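F-BAR domain only protein 1 (Danio rerio, PDB 5JP2) probably acts in an early step of clathrin-mediated endocytosis, its mu homology domain binding an Eps15 peptide. Local coordinates at residues P172-P184 / P241-L254. Numbering follows the deposited sequence.
Sequences PATQLTSVQVLLP and PSLAVQFVGSGASL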
ATOM      1  N   PRO B 172      -3.484  -2.144 -10.872  1.00 38.50           N
ATOM      2  CA  PRO B 172      -4.474  -1.072 -10.758  1.00 54.86           C
ATOM      3  C   PRO B 172      -4.200   0.015 -11.780  1.00 46.32           C
ATOM      4  O   PRO B 172      -3.141   0.064 -12.406  1.00 47.71           O
ATOM      5  CB  PRO B 172      -4.272  -0.562  -9.332  1.00 51.22           C
ATOM      6  CG  PRO B 172      -2.850  -0.802  -9.066  1.00 50.44           C
ATOM      7  CD  PRO B 172      -2.516  -2.100  -9.768  1.00 37.93           C
ATOM      8  N   ALA B 173      -5.164   0.917 -11.933  1.00 56.92           N
ATOM      9  CA  ALA B 173      -5.022   1.982 -12.913  1.00 57.59           C
ATOM     10  C   ALA B 173      -4.315   3.147 -12.248  1.00 48.27           C
ATOM     11  O   ALA B 173      -4.955   4.014 -11.652  1.00 67.47           O
ATOM     12  CB  ALA B 173      -6.380   2.405 -13.455  1.00 44.80           C
ATOM     13  N   THR B 174      -3.000   3.201 -12.440  1.00 55.27           N
ATOM     14  CA  THR B 174      -2.115   4.232 -11.924  1.00 51.11           C
ATOM     15  C   THR B 174      -0.697   3.820 -12.271  1.00 35.91           C
ATOM     16  O   THR B 174      -0.456   2.689 -12.682  1.00 48.12           O
ATOM     17  CB  THR B 174      -2.267   4.454 -10.409  1.00 57.43           C
ATOM     18  OG1 THR B 174      -1.382   5.502  -9.989  1.00 57.84           O
ATOM     19  CG2 THR B 174      -1.961   3.199  -9.610  1.00 34.41           C
ATOM     20  N   GLN B 175       0.236   4.740 -12.137  1.00 37.26           N
ATOM     21  CA  GLN B 175       1.627   4.443 -12.379  1.00 33.22           C
ATOM     22  C   GLN B 175       2.275   3.800 -11.160  1.00 34.88           C
ATOM     23  O   GLN B 175       1.907   4.070 -10.017  1.00 32.96           O
ATOM     24  CB  GLN B 175       2.371   5.722 -12.730  1.00 38.39           C
ATOM     25  CG  GLN B 175       1.871   6.398 -13.954  1.00 44.69           C
ATOM     26  CD  GLN B 175       2.938   7.269 -14.554  1.00 58.44           C
ATOM     27  OE1 GLN B 175       3.578   8.050 -13.854  1.00 44.29           O
ATOM     28  NE2 GLN B 175       3.151   7.135 -15.855  1.00 80.32           N
ATOM     29  N   LEU B 176       3.275   2.973 -11.415  1.00 30.66           N
ATOM     30  CA  LEU B 176       4.212   2.570 -10.383  1.00 29.17           C
ATOM     31  C   LEU B 176       5.424   3.485 -10.468  1.00 25.26           C
ATOM     32  O   LEU B 176       6.039   3.602 -11.525  1.00 36.67           O
ATOM     33  CB  LEU B 176       4.613   1.105 -10.575  1.00 28.28           C
ATOM     34  CG  LEU B 176       3.456   0.110 -10.797  1.00 22.65           C
ATOM     35  CD1 LEU B 176       3.974  -1.225 -11.195  1.00 17.86           C
ATOM     36  CD2 LEU B 176       2.581  -0.049  -9.582  1.00 32.44           C
ATOM     37  N   THR B 177       5.770   4.129  -9.366  1.00 28.53           N
ATOM     38  CA  THR B 177       6.843   5.107  -9.352  1.00 23.81           C
ATOM     39  C   THR B 177       7.904   4.687  -8.344  1.00 31.37           C
ATOM     40  O   THR B 177       7.749   3.710  -7.629  1.00 31.58           O
ATOM     41  CB  THR B 177       6.298   6.510  -9.047  1.00 33.14           C
ATOM     42  OG1 THR B 177       5.840   6.583  -7.696  1.00 45.16           O
ATOM     43  CG2 THR B 177       5.134   6.818  -9.950  1.00 32.08           C
ATOM     44  N   SER B 178       8.989   5.455  -8.289  1.00 34.52           N
ATOM     45  CA  SER B 178      10.163   5.125  -7.479  1.00 26.83           C
ATOM     46  C   SER B 178      10.590   3.666  -7.668  1.00 30.10           C
ATOM     47  O   SER B 178      10.927   2.963  -6.720  1.00 34.26           O
ATOM     48  CB  SER B 178       9.903   5.432  -6.006  1.00 35.88           C
ATOM     49  OG  SER B 178       9.846   6.825  -5.785  1.00 41.30           O
ATOM     50  N   VAL B 179      10.599   3.220  -8.915  1.00 29.95           N
ATOM     51  CA  VAL B 179      10.860   1.828  -9.237  1.00 21.69           C
ATOM     52  C   VAL B 179      12.357   1.558  -9.194  1.00 24.03           C
ATOM     53  O   VAL B 179      13.139   2.230  -9.865  1.00 40.43           O
ATOM     54  CB  VAL B 179      10.275   1.459 -10.605  1.00 26.75           C
ATOM     55  CG1 VAL B 179      10.458  -0.028 -10.860  1.00 24.11           C
ATOM     56  CG2 VAL B 179       8.813   1.830 -10.664  1.00 26.96           C
ATOM     57  N   GLN B 180      12.748   0.570  -8.400  1.00 32.49           N
ATOM     58  CA  GLN B 180      14.126   0.138  -8.257  1.00 27.20           C
ATOM     59  C   GLN B 180      14.203  -1.381  -8.325  1.00 24.05           C
ATOM     60  O   GLN B 180      13.298  -2.080  -7.886  1.00 32.53           O
ATOM     61  CB  GLN B 180      14.718   0.585  -6.926  1.00 34.56           C
ATOM     62  CG  GLN B 180      14.941   2.051  -6.771  1.00 33.39           C
ATOM     63  CD  GLN B 180      15.638   2.368  -5.474  1.00 39.64           C
ATOM     64  OE1 GLN B 180      15.860   1.485  -4.656  1.00 53.24           O
ATOM     65  NE2 GLN B 180      15.997   3.624  -5.278  1.00 44.62           N
ATOM     66  N   VAL B 181      15.317  -1.887  -8.825  1.00 29.30           N
ATOM     67  CA  VAL B 181      15.579  -3.316  -8.851  1.00 32.30           C
ATOM     68  C   VAL B 181      16.924  -3.537  -8.197  1.00 29.17           C
ATOM     69  O   VAL B 181      17.912  -2.908  -8.578  1.00 36.13           O
ATOM     70  CB  VAL B 181      15.568  -3.894 -10.274  1.00 25.27           C
ATOM     71  CG1 VAL B 181      15.884  -5.401 -10.244  1.00 21.88           C
ATOM     72  CG2 VAL B 181      14.240  -3.648 -10.908  1.00 24.51           C
ATOM     73  N   LEU B 182      16.958  -4.435  -7.224  1.00 28.43           N
ATOM     74  CA  LEU B 182      18.126  -4.664  -6.392  1.00 23.97           C
ATOM     75  C   LEU B 182      18.573  -6.107  -6.537  1.00 31.20           C
ATOM     76  O   LEU B 182      17.785  -7.031  -6.318  1.00 38.80           O
ATOM     77  CB  LEU B 182      17.815  -4.350  -4.934  1.00 37.43           C
ATOM     78  CG  LEU B 182      17.277  -2.941  -4.699  1.00 38.74           C
ATOM     79  CD1 LEU B 182      16.551  -2.850  -3.390  1.00 53.73           C
ATOM     80  CD2 LEU B 182      18.417  -1.987  -4.718  1.00 46.10           C
ATOM     81  N   LEU B 183      19.821  -6.294  -6.924  1.00 29.78           N
ATOM     82  CA  LEU B 183      20.448  -7.611  -6.972  1.00 30.42           C
ATOM     83  C   LEU B 183      21.640  -7.597  -6.026  1.00 39.91           C
ATOM     84  O   LEU B 183      22.625  -6.890  -6.293  1.00 42.82           O
ATOM     85  CB  LEU B 183      20.881  -7.955  -8.393  1.00 27.66           C
ATOM     86  CG  LEU B 183      21.727  -9.204  -8.587  1.00 32.29           C
ATOM     87  CD1 LEU B 183      20.979 -10.455  -8.173  1.00 36.46           C
ATOM     88  CD2 LEU B 183      22.131  -9.288 -10.018  1.00 44.83           C
ATOM     89  N   PRO B 184      21.614  -8.331  -4.911  1.00 47.67           N
ATOM     90  CA  PRO B 184      22.777  -8.308  -4.022  1.00 52.97           C
ATOM     91  C   PRO B 184      23.943  -9.042  -4.655  1.00 40.13           C
ATOM     92  O   PRO B 184      23.772 -10.080  -5.290  1.00 39.96           O
ATOM     93  CB  PRO B 184      22.267  -9.011  -2.761  1.00 48.61           C
ATOM     94  CG  PRO B 184      21.211  -9.873  -3.231  1.00 43.23           C
ATOM     95  CD  PRO B 184      20.561  -9.217  -4.402  1.00 47.97           C
ATOM     96  N   PRO B 241      20.911 -16.363  -6.552  1.00 79.23           N
ATOM     97  CA  PRO B 241      20.596 -15.021  -6.065  1.00 89.04           C
ATOM     98  C   PRO B 241      19.142 -14.679  -6.330  1.00 69.16           C
ATOM     99  O   PRO B 241      18.497 -15.227  -7.225  1.00 52.15           O
ATOM    100  CB  PRO B 241      21.533 -14.125  -6.872  1.00 82.70           C
ATOM    101  CG  PRO B 241      21.706 -14.861  -8.151  1.00 91.11           C
ATOM    102  CD  PRO B 241      21.690 -16.324  -7.800  1.00 93.66           C
ATOM    103  N   SER B 242      18.627 -13.765  -5.516  1.00 57.63           N
ATOM    104  CA  SER B 242      17.267 -13.269  -5.646  1.00 43.77           C
ATOM    105  C   SER B 242      17.297 -11.778  -5.917  1.00 34.78           C
ATOM    106  O   SER B 242      18.136 -11.060  -5.378  1.00 38.18           O
ATOM    107  CB  SER B 242      16.470 -13.517  -4.378  1.00 38.73           C
ATOM    108  OG  SER B 242      16.129 -14.877  -4.237  1.00 66.74           O
ATOM    109  N   LEU B 243      16.375 -11.309  -6.738  1.00 28.58           N
ATOM    110  CA  LEU B 243      16.256  -9.888  -7.011  1.00 26.75           C
ATOM    111  C   LEU B 243      15.085  -9.303  -6.232  1.00 27.91           C
ATOM    112  O   LEU B 243      14.036  -9.933  -6.104  1.00 31.04           O
ATOM    113  CB  LEU B 243      16.051  -9.637  -8.502  1.00 34.27           C
ATOM    114  CG  LEU B 243      17.172 -10.094  -9.433  1.00 32.19           C
ATOM    115  CD1 LEU B 243      16.762 -11.363 -10.128  1.00 41.42           C
ATOM    116  CD2 LEU B 243      17.491  -9.033 -10.419  1.00 25.67           C
ATOM    117  N   ALA B 244      15.275  -8.100  -5.711  1.00 33.63           N
ATOM    118  CA  ALA B 244      14.232  -7.358  -5.023  1.00 30.78           C
ATOM    119  C   ALA B 244      13.819  -6.157  -5.857  1.00 30.12           C
ATOM    120  O   ALA B 244      14.665  -5.482  -6.450  1.00 28.02           O
ATOM    121  CB  ALA B 244      14.701  -6.905  -3.644  1.00 26.39           C
ATOM    122  N   VAL B 245      12.509  -5.917  -5.916  1.00 33.45           N
ATOM    123  CA  VAL B 245      11.925  -4.777  -6.606  1.00 17.23           C
ATOM    124  C   VAL B 245      11.192  -3.896  -5.607  1.00 24.11           C
ATOM    125  O   VAL B 245      10.478  -4.384  -4.728  1.00 32.70           O
ATOM    126  CB  VAL B 245      10.972  -5.221  -7.727  1.00 22.31           C
ATOM    127  CG1 VAL B 245      10.483  -4.022  -8.503  1.00 30.66           C
ATOM    128  CG2 VAL B 245      11.677  -6.177  -8.646  1.00 29.30           C
ATOM    129  N   GLN B 246      11.340  -2.591  -5.781  1.00 31.89           N
ATOM    130  CA  GLN B 246      10.695  -1.596  -4.949  1.00 22.86           C
ATOM    131  C   GLN B 246       9.898  -0.655  -5.829  1.00 28.44           C
ATOM    132  O   GLN B 246      10.356  -0.264  -6.898  1.00 31.47           O
ATOM    133  CB  GLN B 246      11.727  -0.826  -4.139  1.00 28.76           C
ATOM    134  CG  GLN B 246      12.564  -1.754  -3.290  1.00 40.27           C
ATOM    135  CD  GLN B 246      13.566  -1.023  -2.465  1.00 37.41           C
ATOM    136  OE1 GLN B 246      14.197  -0.086  -2.930  1.00 42.11           O
ATOM    137  NE2 GLN B 246      13.762  -1.478  -1.245  1.00 56.17           N
ATOM    138  N   PHE B 247       8.705  -0.301  -5.380  1.00 30.31           N
ATOM    139  CA  PHE B 247       7.919   0.701  -6.076  1.00 30.53           C
ATOM    140  C   PHE B 247       6.842   1.223  -5.143  1.00 28.83           C
ATOM    141  O   PHE B 247       6.629   0.701  -4.049  1.00 38.74           O
ATOM    142  CB  PHE B 247       7.323   0.148  -7.379  1.00 21.26           C
ATOM    143  CG  PHE B 247       6.436  -1.056  -7.206  1.00 31.96           C
ATOM    144  CD1 PHE B 247       5.146  -0.936  -6.687  1.00 26.78           C
ATOM    145  CD2 PHE B 247       6.872  -2.306  -7.623  1.00 27.78           C
ATOM    146  CE1 PHE B 247       4.335  -2.042  -6.542  1.00 17.72           C
ATOM    147  CE2 PHE B 247       6.064  -3.417  -7.494  1.00 20.18           C
ATOM    148  CZ  PHE B 247       4.782  -3.277  -6.956  1.00 24.03           C
ATOM    149  N   VAL B 248       6.120   2.231  -5.630  1.00 31.99           N
ATOM    150  CA  VAL B 248       5.163   3.008  -4.864  1.00 25.68           C
ATOM    151  C   VAL B 248       4.044   3.348  -5.830  1.00 28.24           C
ATOM    152  O   VAL B 248       4.229   3.346  -7.043  1.00 35.04           O
ATOM    153  CB  VAL B 248       5.815   4.287  -4.267  1.00 44.99           C
ATOM    154  CG1 VAL B 248       4.796   5.271  -3.763  1.00 62.96           C
ATOM    155  CG2 VAL B 248       6.755   3.935  -3.156  1.00 33.02           C
ATOM    156  N   GLY B 249       2.872   3.635  -5.289  1.00 34.50           N
ATOM    157  CA  GLY B 249       1.742   4.032  -6.097  1.00 34.38           C
ATOM    158  C   GLY B 249       0.803   4.882  -5.273  1.00 31.90           C
ATOM    159  O   GLY B 249       0.921   4.971  -4.054  1.00 32.87           O
ATOM    160  N   SER B 250      -0.091   5.571  -5.968  1.00 35.58           N
ATOM    161  CA  SER B 250      -1.075   6.408  -5.310  1.00 35.44           C
ATOM    162  C   SER B 250      -2.294   6.473  -6.197  1.00 30.98           C
ATOM    163  O   SER B 250      -2.185   6.360  -7.416  1.00 43.00           O
ATOM    164  CB  SER B 250      -0.554   7.817  -5.053  1.00 33.46           C
ATOM    165  OG  SER B 250      -0.289   8.433  -6.288  1.00 59.82           O
ATOM    166  N   GLY B 251      -3.450   6.679  -5.585  1.00 34.51           N
ATOM    167  CA  GLY B 251      -4.673   6.865  -6.321  1.00 24.06           C
ATOM    168  C   GLY B 251      -5.480   5.610  -6.511  1.00 22.92           C
ATOM    169  O   GLY B 251      -6.620   5.687  -6.970  1.00 37.94           O
ATOM    170  N   ALA B 252      -4.939   4.460  -6.153  1.00 33.30           N
ATOM    171  CA  ALA B 252      -5.682   3.218  -6.225  1.00 33.39           C
ATOM    172  C   ALA B 252      -5.231   2.326  -5.085  1.00 30.78           C
ATOM    173  O   ALA B 252      -4.190   2.556  -4.470  1.00 28.97           O
ATOM    174  CB  ALA B 252      -5.480   2.518  -7.568  1.00 30.83           C
ATOM    175  N   SER B 253      -6.045   1.325  -4.791  1.00 30.48           N
ATOM    176  CA  SER B 253      -5.685   0.281  -3.858  1.00 28.76           C
ATOM    177  C   SER B 253      -5.356  -0.989  -4.632  1.00 34.55           C
ATOM    178  O   SER B 253      -5.853  -1.206  -5.735  1.00 42.76           O
ATOM    179  CB  SER B 253      -6.807   0.029  -2.856  1.00 29.96           C
ATOM    180  OG  SER B 253      -7.815  -0.774  -3.415  1.00 37.99           O
ATOM    181  N   LEU B 254      -4.473  -1.806  -4.073  1.00 31.69           N
ATOM    182  CA  LEU B 254      -4.199  -3.087  -4.705  1.00 27.73           C
ATOM    183  C   LEU B 254      -5.292  -4.099  -4.408  1.00 40.43           C
ATOM    184  O   LEU B 254      -5.694  -4.855  -5.295  1.00 40.08           O
ATOM    185  CB  LEU B 254      -2.843  -3.619  -4.259  1.00 28.34           C
ATOM    186  CG  LEU B 254      -1.686  -2.679  -4.568  1.00 30.65           C
ATOM    187  CD1 LEU B 254      -0.395  -3.152  -3.950  1.00 26.31           C
ATOM    188  CD2 LEU B 254      -1.561  -2.554  -6.065  1.00 29.87           C
TER
HETATM  189  O   HOH W   1       1.150   6.007  -8.511  1.00 38.88           O
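Strands 179-184 and 242-250 run antiparallel, their axes 4.6 Å apart at closest approach and their directions 159° apart. Gln180 and Gln246 form one hydrogen-bonded pair, Leu182 and Ala244 the next, each joined by two reciprocal N-H...O bonds, with Gln180 N to Gln246 O at 2.9 Å. Thr177 and Val248 pair likewise, but a beta bulge at the corner near Ser178 shifts the register by one. Beyond it Thr174 continues the link by its side chain: OG1, anti to the backbone N (chi1 -179°), donates to Ser250 O at 2.8 Å, nearly end-on to the carbonyl. A water donates to Thr174 OG1 and Gln175 O and accepts from Ser250 N. Replacing Thr174 by a valine would probably leave Ser250 O without this donor and the water with one acceptor fewer. Past Thr174, Pro172 packs on the turn after strand 242-250, its CB 3.7 Å from Ala252 CB and its CG 3.7 Å from Leu254 CD2. Leu176, buried before the corner, lies alongside Phe247, CD2 4.0 Å from ring atom CD1, while Tyr280 meets that ring edge-to-face. On the face of Val181 and Val245, Val181 CG1 reaches Leu243 CD2, also at 4.0 Å. On the opposite face, with Gln180 and Ala244, Leu182 CD1 packs on the Gln246 side chain, and Val248 also touches an aromatic side chain of the bound peptide. Flanked by strands 206-210 and 266-283, the pair forms inner strands of the long mixed sheet in this elongated, beta-rich mu homology domain.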